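Local coordinates for putative NADPH-dependent oxidoreductase (Desulfitobacterium hafniense DCB-2, PDB 3DB2), which is a putative NADPH-dependent oxidoreductase that probably binds a dinucleotide cofactor on its Rossmann domain and acts on a substrate not yet identified, at residues G7-G12 / L32-S37; M20-T25 / K48-A53; A60-E65 / S89-Y94; E28-V33 / E306-A311; V82-A87 / D110-E115. All blocks are in the same frame, centred on the assembly; numbering follows the deposited sequence.

Interaction 1. Residues G7-G12 / L32-S37; sequences GVAAIG and LVTCYS
Residues V8 to G12 run parallel to L32 to S37, and a ladder of four backbone hydrogen bonds zips them together. V33 N gives to V8 O at 3.0 Å, A10 N to T34 O at 3.1 Å, Y36 N to A10 O at 2.8 Å and G12 N to Y36 O at 3.0 Å. CA-H...O contacts reinforce the ladder: T34 O also meets A9 CA at 3.2 Å, and A10 O meets C35 CA at 3.1 Å. Between the pairs V8-L32 and A9-T34 the register slips by one residue, so V33 is the extra residue of a beta bulge.

Apolar contacts line both faces of the pair. On one, L32 holds its CG trans to the backbone N (chi1 -173°), which brings CD1 back across the neighbouring strand, 3.7 Å from V8 O and close to A10. A10 CB and C35 CB meet at 4.2 Å, and F46 of helix 40-50 covers A10, L32 and C35. On the other face A9 CB touches T34 CG2, and I11 CG2 lies at the edge of the Y36 ring; L61 packs against T34 and Y36, while T34 OG1 bonds to D55. G12, with a phi of 103° that calls for glycine, starts a GxGxxA-type sequence. Two parallel strands joined through helix 15-24, with a glycine turn after the first, form the opening beta-alpha-beta unit of a Rossmann fold, where relatives bind the dinucleotide.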
# COMPACT_ATOMS: atom_id res chain seq x y z
N GLY C 7 -35.09 -11.69 -22.60
CA GLY C 7 -35.02 -10.61 -23.55
C GLY C 7 -34.44 -9.33 -22.97
O GLY C 7 -34.93 -8.80 -21.97
N VAL C 8 -33.39 -8.81 -23.61
CA VAL C 8 -32.70 -7.65 -23.04
C VAL C 8 -32.66 -6.50 -24.02
O VAL C 8 -32.72 -6.73 -25.24
CB VAL C 8 -31.28 -8.04 -22.56
CG1 VAL C 8 -31.41 -9.19 -21.56
CG2 VAL C 8 -30.36 -8.44 -23.69
N ALA C 9 -32.58 -5.29 -23.50
CA ALA C 9 -32.43 -4.08 -24.30
C ALA C 9 -31.20 -3.31 -23.79
O ALA C 9 -31.07 -3.21 -22.57
CB ALA C 9 -33.59 -3.11 -24.27
N ALA C 10 -30.42 -2.79 -24.72
CA ALA C 10 -29.24 -2.00 -24.45
C ALA C 10 -29.65 -0.53 -24.46
O ALA C 10 -30.17 -0.02 -25.43
CB ALA C 10 -28.08 -2.24 -25.42
N ILE C 11 -29.41 0.14 -23.34
CA ILE C 11 -29.62 1.58 -23.23
C ILE C 11 -28.31 2.30 -22.96
O ILE C 11 -27.65 2.09 -21.94
CB ILE C 11 -30.69 1.86 -22.16
CG1 ILE C 11 -32.06 1.33 -22.59
CG2 ILE C 11 -30.74 3.34 -21.85
CD1 ILE C 11 -33.02 1.10 -21.46
N GLY C 12 -27.93 3.16 -23.91
CA GLY C 12 -26.68 3.93 -23.79
C GLY C 12 -25.69 3.22 -24.70
O GLY C 12 -25.14 2.16 -24.41
N LEU C 32 -30.70 -10.32 -27.22
CA LEU C 32 -30.78 -8.88 -27.44
C LEU C 32 -31.89 -8.57 -28.46
O LEU C 32 -31.76 -8.96 -29.62
CB LEU C 32 -29.46 -8.35 -27.91
CG LEU C 32 -29.11 -6.88 -28.10
CD1 LEU C 32 -29.62 -5.92 -27.06
CD2 LEU C 32 -27.58 -6.73 -28.14
N VAL C 33 -32.91 -7.89 -27.98
CA VAL C 33 -34.11 -7.49 -28.69
C VAL C 33 -33.99 -6.11 -29.33
O VAL C 33 -34.23 -5.86 -30.52
CB VAL C 33 -35.32 -7.45 -27.72
CG1 VAL C 33 -36.55 -6.94 -28.46
CG2 VAL C 33 -35.61 -8.78 -27.07
N THR C 34 -33.59 -5.10 -28.55
CA THR C 34 -33.54 -3.75 -29.09
C THR C 34 -32.49 -2.95 -28.34
O THR C 34 -31.82 -3.43 -27.42
CB THR C 34 -34.94 -3.12 -29.04
OG1 THR C 34 -34.95 -1.91 -29.79
CG2 THR C 34 -35.34 -2.79 -27.61
N CYS C 35 -32.35 -1.70 -28.75
CA CYS C 35 -31.43 -0.74 -28.19
C CYS C 35 -31.98 0.68 -28.31
O CYS C 35 -32.82 1.05 -29.16
CB CYS C 35 -30.07 -0.92 -28.87
SG CYS C 35 -30.01 -0.17 -30.54
N TYR C 36 -31.51 1.52 -27.41
CA TYR C 36 -31.82 2.95 -27.39
C TYR C 36 -30.54 3.74 -27.12
O TYR C 36 -29.77 3.32 -26.28
CB TYR C 36 -32.91 3.24 -26.36
CG TYR C 36 -33.20 4.72 -26.29
CD1 TYR C 36 -33.99 5.35 -27.25
CD2 TYR C 36 -32.67 5.48 -25.25
CE1 TYR C 36 -34.25 6.71 -27.18
CE2 TYR C 36 -32.93 6.84 -25.17
CZ TYR C 36 -33.71 7.44 -26.13
OH TYR C 36 -33.95 8.80 -26.05
N SER C 37 -30.38 4.84 -27.83
CA SER C 37 -29.52 5.98 -27.63
C SER C 37 -30.28 7.23 -28.05
O SER C 37 -31.23 7.08 -28.81
CB SER C 37 -28.22 5.87 -28.44
OG SER C 37 -27.08 5.96 -27.60

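Interaction 2. Residues M20-T25 / K48-A53; sequences MADAYT and KRYNCA
Helices 15-24 and 40-50, neighbours on one face of the Rossmann sheet, are clasped near the surface by a polar cluster of D22, R49 and Y50 above an apolar contact at A21. One carboxylate oxygen does the polar work. D22 OD1 accepts from Y50 OH at 2.5 Å, a short bond that arrives from above the carboxylate plane, and from R49 NH1 at 3.0 Å, a bent salt bridge (131° at the hydrogen) on the syn side. The R49 chain bends at chi2 and chi3 to bring its guanidinium round, with Y50 OH over one face of that group. With an alanine at D22, the phenol and the guanidinium would probably lose the acceptor they share, and R49 would be freer to swing into solvent. Both helices belong to successive beta-alpha-beta crossovers, and the second ends just here in a Schellman motif with N51 as its C-prime residue. The Y50 ring is sandwiched: R49 CG covers one face, and A21 CB makes a CH-pi contact on the opposite one, 3.7 Å from the ring centroid and 15° off its normal. Beside it, A21 O accepts from T25 OG1 at 2.8 Å and, from the opposite face, T25 N.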
# COMPACT_ATOMS: atom_id res chain seq x y z
N MSE C 20 -19.75 -4.72 -23.56
CA MSE C 20 -20.70 -5.57 -22.84
C MSE C 20 -21.34 -6.56 -23.80
O MSE C 20 -21.32 -7.76 -23.54
CB MSE C 20 -21.75 -4.76 -22.09
CG MSE C 20 -21.31 -4.04 -20.82
SE MSE C 20 -20.36 -5.18 -19.52
CE MSE C 20 -21.87 -6.31 -19.07
N ALA C 21 -21.89 -6.06 -24.91
CA ALA C 21 -22.60 -6.94 -25.84
C ALA C 21 -21.69 -7.98 -26.47
O ALA C 21 -22.10 -9.11 -26.73
CB ALA C 21 -23.30 -6.08 -26.90
N ASP C 22 -20.45 -7.63 -26.76
CA ASP C 22 -19.49 -8.59 -27.25
C ASP C 22 -19.42 -9.80 -26.32
O ASP C 22 -19.30 -10.96 -26.68
CB ASP C 22 -18.12 -7.92 -27.38
CG ASP C 22 -18.01 -7.09 -28.64
OD1 ASP C 22 -18.97 -7.06 -29.43
OD2 ASP C 22 -16.95 -6.44 -28.81
N ALA C 23 -19.53 -9.56 -25.02
CA ALA C 23 -19.56 -10.71 -24.10
C ALA C 23 -20.93 -11.33 -23.95
O ALA C 23 -21.08 -12.56 -24.09
CB ALA C 23 -19.00 -10.22 -22.77
N TYR C 24 -21.97 -10.54 -23.65
CA TYR C 24 -23.23 -11.15 -23.20
C TYR C 24 -23.98 -11.78 -24.37
O TYR C 24 -24.81 -12.67 -24.14
CB TYR C 24 -24.12 -10.20 -22.41
CG TYR C 24 -24.70 -8.96 -23.01
CD1 TYR C 24 -25.72 -9.03 -23.95
CD2 TYR C 24 -24.23 -7.71 -22.66
CE1 TYR C 24 -26.27 -7.89 -24.52
CE2 TYR C 24 -24.76 -6.55 -23.22
CZ TYR C 24 -25.78 -6.67 -24.15
OH TYR C 24 -26.33 -5.54 -24.73
N THR C 25 -23.74 -11.34 -25.61
CA THR C 25 -24.59 -11.94 -26.67
C THR C 25 -24.09 -13.35 -26.98
O THR C 25 -24.73 -14.08 -27.74
CB THR C 25 -24.62 -11.08 -27.94
OG1 THR C 25 -23.29 -10.92 -28.46
CG2 THR C 25 -25.14 -9.70 -27.60
N LYS C 48 -27.14 -2.69 -36.05
CA LYS C 48 -26.63 -3.46 -37.19
C LYS C 48 -25.58 -4.46 -36.71
O LYS C 48 -25.61 -5.65 -37.00
CB LYS C 48 -26.10 -2.46 -38.22
CG LYS C 48 -25.58 -3.08 -39.51
CD LYS C 48 -25.09 -2.01 -40.48
N ARG C 49 -24.62 -3.95 -35.93
CA ARG C 49 -23.57 -4.77 -35.34
C ARG C 49 -24.12 -6.01 -34.66
O ARG C 49 -23.67 -7.13 -34.87
CB ARG C 49 -22.81 -3.93 -34.31
CG ARG C 49 -21.77 -4.73 -33.55
CD ARG C 49 -20.50 -4.97 -34.33
NE ARG C 49 -19.34 -4.60 -33.52
CZ ARG C 49 -18.80 -5.38 -32.59
NH1 ARG C 49 -19.28 -6.59 -32.33
NH2 ARG C 49 -17.75 -4.91 -31.92
N TYR C 50 -25.11 -5.83 -33.78
CA TYR C 50 -25.61 -6.96 -33.00
C TYR C 50 -26.92 -7.44 -33.58
O TYR C 50 -27.56 -8.40 -33.15
CB TYR C 50 -25.69 -6.53 -31.52
CG TYR C 50 -24.31 -6.11 -31.03
CD1 TYR C 50 -23.36 -7.09 -30.75
CD2 TYR C 50 -23.95 -4.80 -30.83
CE1 TYR C 50 -22.10 -6.75 -30.29
CE2 TYR C 50 -22.70 -4.45 -30.38
CZ TYR C 50 -21.76 -5.45 -30.12
OH TYR C 50 -20.51 -5.10 -29.66
N ASN C 51 -27.39 -6.80 -34.66
CA ASN C 51 -28.64 -7.25 -35.27
C ASN C 51 -29.84 -7.32 -34.33
O ASN C 51 -30.51 -8.34 -34.11
CB ASN C 51 -28.47 -8.64 -35.90
CG ASN C 51 -29.27 -8.57 -37.21
OD1 ASN C 51 -28.94 -7.71 -38.03
ND2 ASN C 51 -30.27 -9.42 -37.33
N CYS C 52 -30.18 -6.20 -33.73
CA CYS C 52 -31.44 -6.15 -32.96
C CYS C 52 -32.25 -4.99 -33.52
O CYS C 52 -31.80 -4.45 -34.55
CB CYS C 52 -31.11 -5.99 -31.48
SG CYS C 52 -29.97 -4.64 -31.11
N ALA C 53 -33.35 -4.63 -32.88
CA ALA C 53 -34.09 -3.43 -33.20
C ALA C 53 -33.42 -2.21 -32.56
O ALA C 53 -32.54 -2.26 -31.71
CB ALA C 53 -35.55 -3.50 -32.76

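Interaction 3. Residues A60-E65 / S89-Y94; sequences ALLARE and SGKHIY
S89 and K91 meet L62 where two alpha-to-beta connections of the Rossmann domain lie side by side, the turn after helix 58-62 and the turn leading into strand 92-96. S89 comes first, its OG 3.9 Å from L62 CD1, on the exposed side. G90 follows as the C-prime residue of a Schellman motif that ends helix 79-88; its positive phi turns the chain so that K91 can face the other connection. K91 carries most of the contact. Its chain bends at chi2 (-50°) and crosses the L62 side chain, CG resting 3.6 Å from L62 CD2, and then runs straight on until CE comes 3.3 Å from L62 O. The ammonium group thus ends among main-chain carbonyls: NZ donates to R64 O and also to V67 O, so a charge at a buried position is met by carbonyl oxygens from the turn that leads into strand 69-72. Putting a leucine in place of K91 would probably strand the carbonyls of R64 and V67 without this donor and let the turn at R64 shift. R64 itself sends its guanidinium the other way, to a salt bridge with D55. From H92 onward the chain joins the sheet, pairing with strand 69-72. At the bond that ties the two turns, K91 NZ stands 2.8 Å from R64 O, tilted 27° from the carbonyl plane.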
# COMPACT_ATOMS: atom_id res chain seq x y z
N ALA C 60 -40.99 3.58 -26.52
CA ALA C 60 -41.14 2.61 -27.60
C ALA C 60 -40.41 1.33 -27.18
O ALA C 60 -40.84 0.20 -27.39
CB ALA C 60 -40.59 3.19 -28.89
N LEU C 61 -39.26 1.55 -26.54
CA LEU C 61 -38.48 0.40 -26.02
C LEU C 61 -39.26 -0.27 -24.91
O LEU C 61 -39.44 -1.49 -24.86
CB LEU C 61 -37.11 0.90 -25.57
CG LEU C 61 -36.04 -0.07 -25.10
CD1 LEU C 61 -34.68 0.50 -25.45
CD2 LEU C 61 -36.23 -0.31 -23.61
N LEU C 62 -39.77 0.53 -23.98
CA LEU C 62 -40.40 -0.06 -22.80
C LEU C 62 -41.71 -0.75 -23.13
O LEU C 62 -42.14 -1.64 -22.39
CB LEU C 62 -40.53 1.04 -21.75
CG LEU C 62 -39.20 1.55 -21.18
CD1 LEU C 62 -39.39 2.80 -20.35
CD2 LEU C 62 -38.53 0.45 -20.35
N ALA C 63 -42.29 -0.38 -24.26
CA ALA C 63 -43.55 -1.00 -24.71
C ALA C 63 -43.34 -2.41 -25.24
O ALA C 63 -44.30 -3.17 -25.37
CB ALA C 63 -44.22 -0.16 -25.80
N ARG C 64 -42.11 -2.82 -25.52
CA ARG C 64 -41.87 -4.19 -25.91
C ARG C 64 -41.96 -5.19 -24.77
O ARG C 64 -41.24 -5.09 -23.77
CB ARG C 64 -40.47 -4.27 -26.52
CG ARG C 64 -40.17 -3.20 -27.56
CD ARG C 64 -38.87 -3.57 -28.24
NE ARG C 64 -38.66 -2.86 -29.48
CZ ARG C 64 -38.75 -3.28 -30.73
NH1 ARG C 64 -39.08 -4.52 -31.03
NH2 ARG C 64 -38.50 -2.39 -31.69
N GLU C 65 -42.84 -6.17 -24.89
CA GLU C 65 -43.14 -7.12 -23.83
C GLU C 65 -42.05 -8.18 -23.74
O GLU C 65 -41.91 -8.84 -22.71
CB GLU C 65 -44.54 -7.71 -24.08
CG GLU C 65 -45.60 -6.62 -24.28
CD GLU C 65 -46.93 -6.93 -23.62
OE1 GLU C 65 -47.07 -8.00 -22.98
OE2 GLU C 65 -47.86 -6.08 -23.74
N SER C 89 -41.68 0.72 -15.49
CA SER C 89 -42.33 -0.06 -16.53
C SER C 89 -42.14 -1.55 -16.35
O SER C 89 -42.44 -2.36 -17.24
CB SER C 89 -41.84 0.29 -17.94
OG SER C 89 -42.49 1.47 -18.40
N GLY C 90 -41.63 -1.97 -15.19
CA GLY C 90 -41.55 -3.38 -14.85
C GLY C 90 -40.32 -4.06 -15.39
O GLY C 90 -40.20 -5.28 -15.30
N LYS C 91 -39.36 -3.31 -15.94
CA LYS C 91 -38.14 -3.98 -16.42
C LYS C 91 -37.12 -4.20 -15.30
O LYS C 91 -36.89 -3.30 -14.52
CB LYS C 91 -37.50 -3.18 -17.55
CG LYS C 91 -38.45 -2.70 -18.65
CD LYS C 91 -39.35 -3.82 -19.19
CE LYS C 91 -40.00 -3.36 -20.50
NZ LYS C 91 -40.84 -4.48 -21.04
N HIS C 92 -36.57 -5.40 -15.29
CA HIS C 92 -35.43 -5.76 -14.44
C HIS C 92 -34.21 -4.99 -14.89
O HIS C 92 -34.05 -4.61 -16.06
CB HIS C 92 -35.26 -7.27 -14.46
CG HIS C 92 -36.54 -7.98 -14.08
ND1 HIS C 92 -37.16 -8.93 -14.86
CD2 HIS C 92 -37.36 -7.85 -13.03
CE1 HIS C 92 -38.27 -9.36 -14.27
NE2 HIS C 92 -38.42 -8.72 -13.12
N ILE C 93 -33.27 -4.70 -13.96
CA ILE C 93 -32.26 -3.70 -14.19
C ILE C 93 -30.85 -4.27 -14.07
O ILE C 93 -30.50 -4.83 -13.03
CB ILE C 93 -32.37 -2.55 -13.17
CG1 ILE C 93 -33.72 -1.82 -13.10
CG2 ILE C 93 -31.24 -1.57 -13.39
CD1 ILE C 93 -34.05 -1.04 -14.35
N TYR C 94 -30.06 -4.11 -15.12
CA TYR C 94 -28.60 -4.16 -15.06
C TYR C 94 -28.15 -2.70 -15.27
O TYR C 94 -28.50 -2.03 -16.24
CB TYR C 94 -27.99 -5.19 -16.02
CG TYR C 94 -26.48 -5.14 -15.96
CD1 TYR C 94 -25.73 -4.28 -16.76
CD2 TYR C 94 -25.78 -5.96 -15.08
CE1 TYR C 94 -24.37 -4.20 -16.72
CE2 TYR C 94 -24.40 -5.90 -15.02
CZ TYR C 94 -23.71 -5.03 -15.84
OH TYR C 94 -22.34 -4.94 -15.82

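Interaction 4. Residues E28-V33 / E306-A311; sequences EKLKLV and EVEEVA
This is a largely apolar contact of the start of a strand, L30 with K29 just before it, against V307, E308 and A311 of a helix, at the place where that helix returns from late in the chain to lie across the Rossmann sheet. Strand 30-33 and helix 306-311 run nearly perpendicular, at 96°, with their axes 10.3 Å apart at closest approach. L30 carries the contact with its two branches. Its CG stands trans to its own carbonyl carbon (chi1 -50°), and the fork straddles one helical turn: CD1 touches V307 CG1 at 3.6 Å, and CD2 touches A311 CB at 3.8 Å. A311 CB also lies 4.1 Å from K29 O, just before the strand begins. Y24 and M69 close in on L30, and M20 and I71 on V307, so the fork is buried among side chains of the Rossmann domain.

Further out, the K29 side chain crosses that of E308 at about a right angle, K29 CD meeting the carboxylate carbon CD of E308 at 4.2 Å. Their charged ends do not pair, K29 NZ and E308 OE1 being 5.2 Å apart; K29 binds D312 instead, whereas E308 takes S27 and R304. Each charge therefore has a partner close by. Helix 302-316, returning from late in the chain to dock on the Rossmann sheet, is consistent with the two-domain architecture of the GFO/IDH/MocA family.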
# COMPACT_ATOMS: atom_id res chain seq x y z
N GLU C 28 -26.55 -18.17 -24.24
CA GLU C 28 -27.78 -18.90 -24.52
C GLU C 28 -28.92 -18.49 -23.61
O GLU C 28 -30.09 -18.83 -23.82
CB GLU C 28 -27.53 -20.40 -24.36
CG GLU C 28 -26.44 -20.93 -25.29
CD GLU C 28 -26.77 -20.67 -26.75
OE1 GLU C 28 -26.86 -19.50 -27.16
OE2 GLU C 28 -26.94 -21.66 -27.49
N LYS C 29 -28.61 -17.75 -22.55
CA LYS C 29 -29.60 -17.32 -21.57
C LYS C 29 -30.22 -15.98 -21.93
O LYS C 29 -31.21 -15.60 -21.31
CB LYS C 29 -28.95 -17.26 -20.17
CG LYS C 29 -28.52 -18.67 -19.74
CD LYS C 29 -27.66 -18.71 -18.50
CE LYS C 29 -28.08 -19.80 -17.52
NZ LYS C 29 -27.36 -19.65 -16.22
N LEU C 30 -29.65 -15.29 -22.92
CA LEU C 30 -30.01 -13.93 -23.27
C LEU C 30 -30.33 -13.82 -24.76
O LEU C 30 -29.76 -14.55 -25.55
CB LEU C 30 -28.86 -12.97 -22.98
CG LEU C 30 -28.22 -13.03 -21.59
CD1 LEU C 30 -26.95 -12.21 -21.48
CD2 LEU C 30 -29.22 -12.53 -20.55
N LYS C 31 -31.22 -12.88 -25.06
CA LYS C 31 -31.58 -12.46 -26.41
C LYS C 31 -31.63 -10.94 -26.49
O LYS C 31 -32.49 -10.30 -25.88
CB LYS C 31 -32.93 -13.06 -26.83
CG LYS C 31 -33.62 -12.42 -28.00
CD LYS C 31 -35.12 -12.33 -27.86
N LEU C 32 -30.70 -10.32 -27.22
CA LEU C 32 -30.78 -8.88 -27.44
C LEU C 32 -31.89 -8.57 -28.46
O LEU C 32 -31.76 -8.96 -29.62
CB LEU C 32 -29.46 -8.35 -27.91
CG LEU C 32 -29.11 -6.88 -28.10
CD1 LEU C 32 -29.62 -5.92 -27.06
CD2 LEU C 32 -27.58 -6.73 -28.14
N VAL C 33 -32.91 -7.89 -27.98
CA VAL C 33 -34.11 -7.49 -28.69
C VAL C 33 -33.99 -6.11 -29.33
O VAL C 33 -34.23 -5.86 -30.52
CB VAL C 33 -35.32 -7.45 -27.72
CG1 VAL C 33 -36.55 -6.94 -28.46
CG2 VAL C 33 -35.61 -8.78 -27.07
N GLU C 306 -21.98 -11.80 -15.24
CA GLU C 306 -22.74 -10.86 -14.41
C GLU C 306 -24.11 -10.54 -14.99
O GLU C 306 -25.08 -10.42 -14.24
CB GLU C 306 -21.92 -9.61 -14.13
CG GLU C 306 -21.88 -8.49 -15.13
CD GLU C 306 -21.05 -7.28 -14.68
OE1 GLU C 306 -21.01 -6.95 -13.48
OE2 GLU C 306 -20.42 -6.64 -15.54
N VAL C 307 -24.20 -10.43 -16.32
CA VAL C 307 -25.49 -10.25 -16.99
C VAL C 307 -26.34 -11.51 -16.89
O VAL C 307 -27.55 -11.47 -16.61
CB VAL C 307 -25.28 -9.80 -18.45
CG1 VAL C 307 -26.62 -9.50 -19.13
CG2 VAL C 307 -24.36 -8.58 -18.50
N GLU C 308 -25.73 -12.68 -17.07
CA GLU C 308 -26.39 -13.96 -16.95
C GLU C 308 -27.01 -14.22 -15.57
O GLU C 308 -28.03 -14.91 -15.46
CB GLU C 308 -25.44 -15.14 -17.25
CG GLU C 308 -25.20 -15.31 -18.75
CD GLU C 308 -24.20 -16.41 -19.03
OE1 GLU C 308 -23.44 -16.82 -18.12
OE2 GLU C 308 -24.15 -16.90 -20.18
N GLU C 309 -26.39 -13.67 -14.53
CA GLU C 309 -26.89 -13.83 -13.18
C GLU C 309 -28.25 -13.14 -13.07
O GLU C 309 -29.18 -13.56 -12.37
CB GLU C 309 -25.93 -13.19 -12.18
CG GLU C 309 -26.51 -12.85 -10.82
CD GLU C 309 -25.44 -12.66 -9.76
OE1 GLU C 309 -24.70 -13.63 -9.45
OE2 GLU C 309 -25.34 -11.54 -9.24
N VAL C 310 -28.40 -12.00 -13.75
CA VAL C 310 -29.70 -11.31 -13.63
C VAL C 310 -30.79 -12.18 -14.28
O VAL C 310 -31.87 -12.35 -13.72
CB VAL C 310 -29.69 -9.91 -14.23
CG1 VAL C 310 -31.03 -9.20 -13.98
CG2 VAL C 310 -28.57 -9.07 -13.62
N ALA C 311 -30.48 -12.73 -15.44
CA ALA C 311 -31.35 -13.63 -16.17
C ALA C 311 -31.68 -14.86 -15.33
O ALA C 311 -32.84 -15.25 -15.31
CB ALA C 311 -30.73 -14.12 -17.47

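Interaction 5. Residues V82-A87 / D110-E115; sequences VIEQCA and DQVIKE
V112 wedges between I83, E84 and A87, and this apolar side of two nearly parallel helices is the well-packed part of the contact. The segments run 7° apart, their axes coming within 9.6 Å. V112 CG1 sits between its backbone N and carbonyl carbon (chi1 79°), a rotamer that directs this methyl at the partner helix, 4.1 Å from I83 CG2 and 4.0 Å from E84 CG. I113 adds a second finger: its CD1 also meets I83 CG2 at 4.1 Å, so that one isoleucine methyl is touched by both residues. A87 is more lightly held, its CB standing 4.4 Å from V112 CG2 and equally far from I113 CD1.

The outer side is polar and looser. E84 lends its aliphatic CG to V112, but its carboxylate turns to R108 in a salt bridge. E115 is exposed, and its OE1 remains 6.9 Å from E84 OE2, a separation that probably keeps any repulsion between the two charges mild. Inward, I83 and I113 both lean on I93 of strand 92-96, which joins the two helices in sequence, and helix 79-88, on the side away from helix 103-116, meets M58 and L62 through Q85 and C86.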
# COMPACT_ATOMS: atom_id res chain seq x y z
N VAL C 82 -32.84 6.99 -15.47
CA VAL C 82 -33.09 5.93 -16.45
C VAL C 82 -33.60 4.68 -15.75
O VAL C 82 -34.57 4.04 -16.19
CB VAL C 82 -31.84 5.64 -17.27
CG1 VAL C 82 -32.08 4.45 -18.17
CG2 VAL C 82 -31.44 6.86 -18.09
N ILE C 83 -32.96 4.32 -14.64
CA ILE C 83 -33.46 3.20 -13.82
C ILE C 83 -34.88 3.45 -13.37
O ILE C 83 -35.74 2.57 -13.41
CB ILE C 83 -32.53 2.94 -12.61
CG1 ILE C 83 -31.12 2.50 -13.00
CG2 ILE C 83 -33.14 1.94 -11.66
CD1 ILE C 83 -30.06 2.70 -11.90
N GLU C 84 -35.20 4.66 -12.94
CA GLU C 84 -36.58 4.90 -12.46
C GLU C 84 -37.58 4.67 -13.60
O GLU C 84 -38.57 3.98 -13.38
CB GLU C 84 -36.69 6.30 -11.89
CG GLU C 84 -36.11 6.55 -10.52
CD GLU C 84 -36.00 8.01 -10.14
OE1 GLU C 84 -35.94 8.88 -11.04
OE2 GLU C 84 -35.97 8.33 -8.93
N GLN C 85 -37.30 5.22 -14.78
CA GLN C 85 -38.22 5.01 -15.90
C GLN C 85 -38.33 3.55 -16.27
O GLN C 85 -39.43 3.02 -16.51
CB GLN C 85 -37.78 5.85 -17.11
CG GLN C 85 -38.90 5.98 -18.13
CD GLN C 85 -38.54 6.65 -19.42
OE1 GLN C 85 -37.42 7.10 -19.66
NE2 GLN C 85 -39.51 6.75 -20.33
N CYS C 86 -37.22 2.81 -16.30
CA CYS C 86 -37.33 1.39 -16.70
C CYS C 86 -37.99 0.55 -15.62
O CYS C 86 -38.85 -0.27 -15.88
CB CYS C 86 -35.95 0.83 -17.03
SG CYS C 86 -35.15 1.65 -18.39
N ALA C 87 -37.60 0.74 -14.35
CA ALA C 87 -38.18 -0.05 -13.28
C ALA C 87 -39.68 0.21 -13.15
O ALA C 87 -40.46 -0.71 -12.85
CB ALA C 87 -37.44 0.24 -11.98
N ASP C 110 -32.19 2.85 -4.92
CA ASP C 110 -32.61 1.85 -3.92
C ASP C 110 -34.13 1.91 -3.73
O ASP C 110 -34.82 0.90 -3.68
CB ASP C 110 -31.84 2.12 -2.64
CG ASP C 110 -31.95 1.05 -1.57
OD1 ASP C 110 -32.17 -0.14 -1.88
OD2 ASP C 110 -31.82 1.42 -0.38
N GLN C 111 -34.67 3.12 -3.68
CA GLN C 111 -36.10 3.28 -3.38
C GLN C 111 -37.00 2.75 -4.48
O GLN C 111 -37.98 2.02 -4.26
CB GLN C 111 -36.33 4.77 -3.16
CG GLN C 111 -37.82 5.11 -3.19
CD GLN C 111 -38.50 4.88 -1.86
OE1 GLN C 111 -37.94 4.27 -0.95
NE2 GLN C 111 -39.73 5.39 -1.77
N VAL C 112 -36.66 3.10 -5.73
CA VAL C 112 -37.51 2.62 -6.85
C VAL C 112 -37.41 1.14 -7.05
O VAL C 112 -38.37 0.50 -7.50
CB VAL C 112 -37.18 3.43 -8.11
CG1 VAL C 112 -35.91 2.93 -8.80
CG2 VAL C 112 -38.35 3.40 -9.11
N ILE C 113 -36.27 0.51 -6.73
CA ILE C 113 -36.16 -0.95 -6.78
C ILE C 113 -36.98 -1.56 -5.64
O ILE C 113 -37.70 -2.54 -5.84
CB ILE C 113 -34.71 -1.43 -6.69
CG1 ILE C 113 -33.82 -0.91 -7.83
CG2 ILE C 113 -34.57 -2.95 -6.60
CD1 ILE C 113 -34.28 -1.13 -9.24
N LYS C 114 -36.90 -0.97 -4.45
CA LYS C 114 -37.78 -1.43 -3.37
C LYS C 114 -39.24 -1.35 -3.80
O LYS C 114 -39.93 -2.38 -3.79
CB LYS C 114 -37.49 -0.60 -2.10
CG LYS C 114 -36.19 -0.96 -1.40
CD LYS C 114 -35.80 -0.09 -0.22
CE LYS C 114 -35.80 1.40 -0.51
NZ LYS C 114 -35.41 2.26 0.64
N GLU C 115 -39.67 -0.16 -4.19
CA GLU C 115 -41.01 0.11 -4.67
C GLU C 115 -41.48 -0.93 -5.70
O GLU C 115 -42.48 -1.62 -5.52
CB GLU C 115 -41.14 1.47 -5.35
CG GLU C 115 -41.52 2.62 -4.46
CD GLU C 115 -40.91 3.95 -4.86
OE1 GLU C 115 -40.58 4.13 -6.05
OE2 GLU C 115 -40.76 4.83 -3.98

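From the N terminus, interaction 1 closes the first beta-alpha-beta loop. Interaction 2 opens on the helix inside that loop and closes beyond it, so the two cross; V33 O and A53 N, a probable hydrogen bond, also join them. Interaction 4 begins where interaction 1 ends, on strand 30-36, sharing L32 and V33 with it, crosses interaction 2, and closes only at helix 302-316. Interactions 3 and 5 nest inside that long loop and cross each other, touching through K91 N and C86 O. Together, interactions 1, 2, 3 and 5 tie successive strands and helices of the Rossmann domain, while interaction 4 fastens to it a helix from late in the chain.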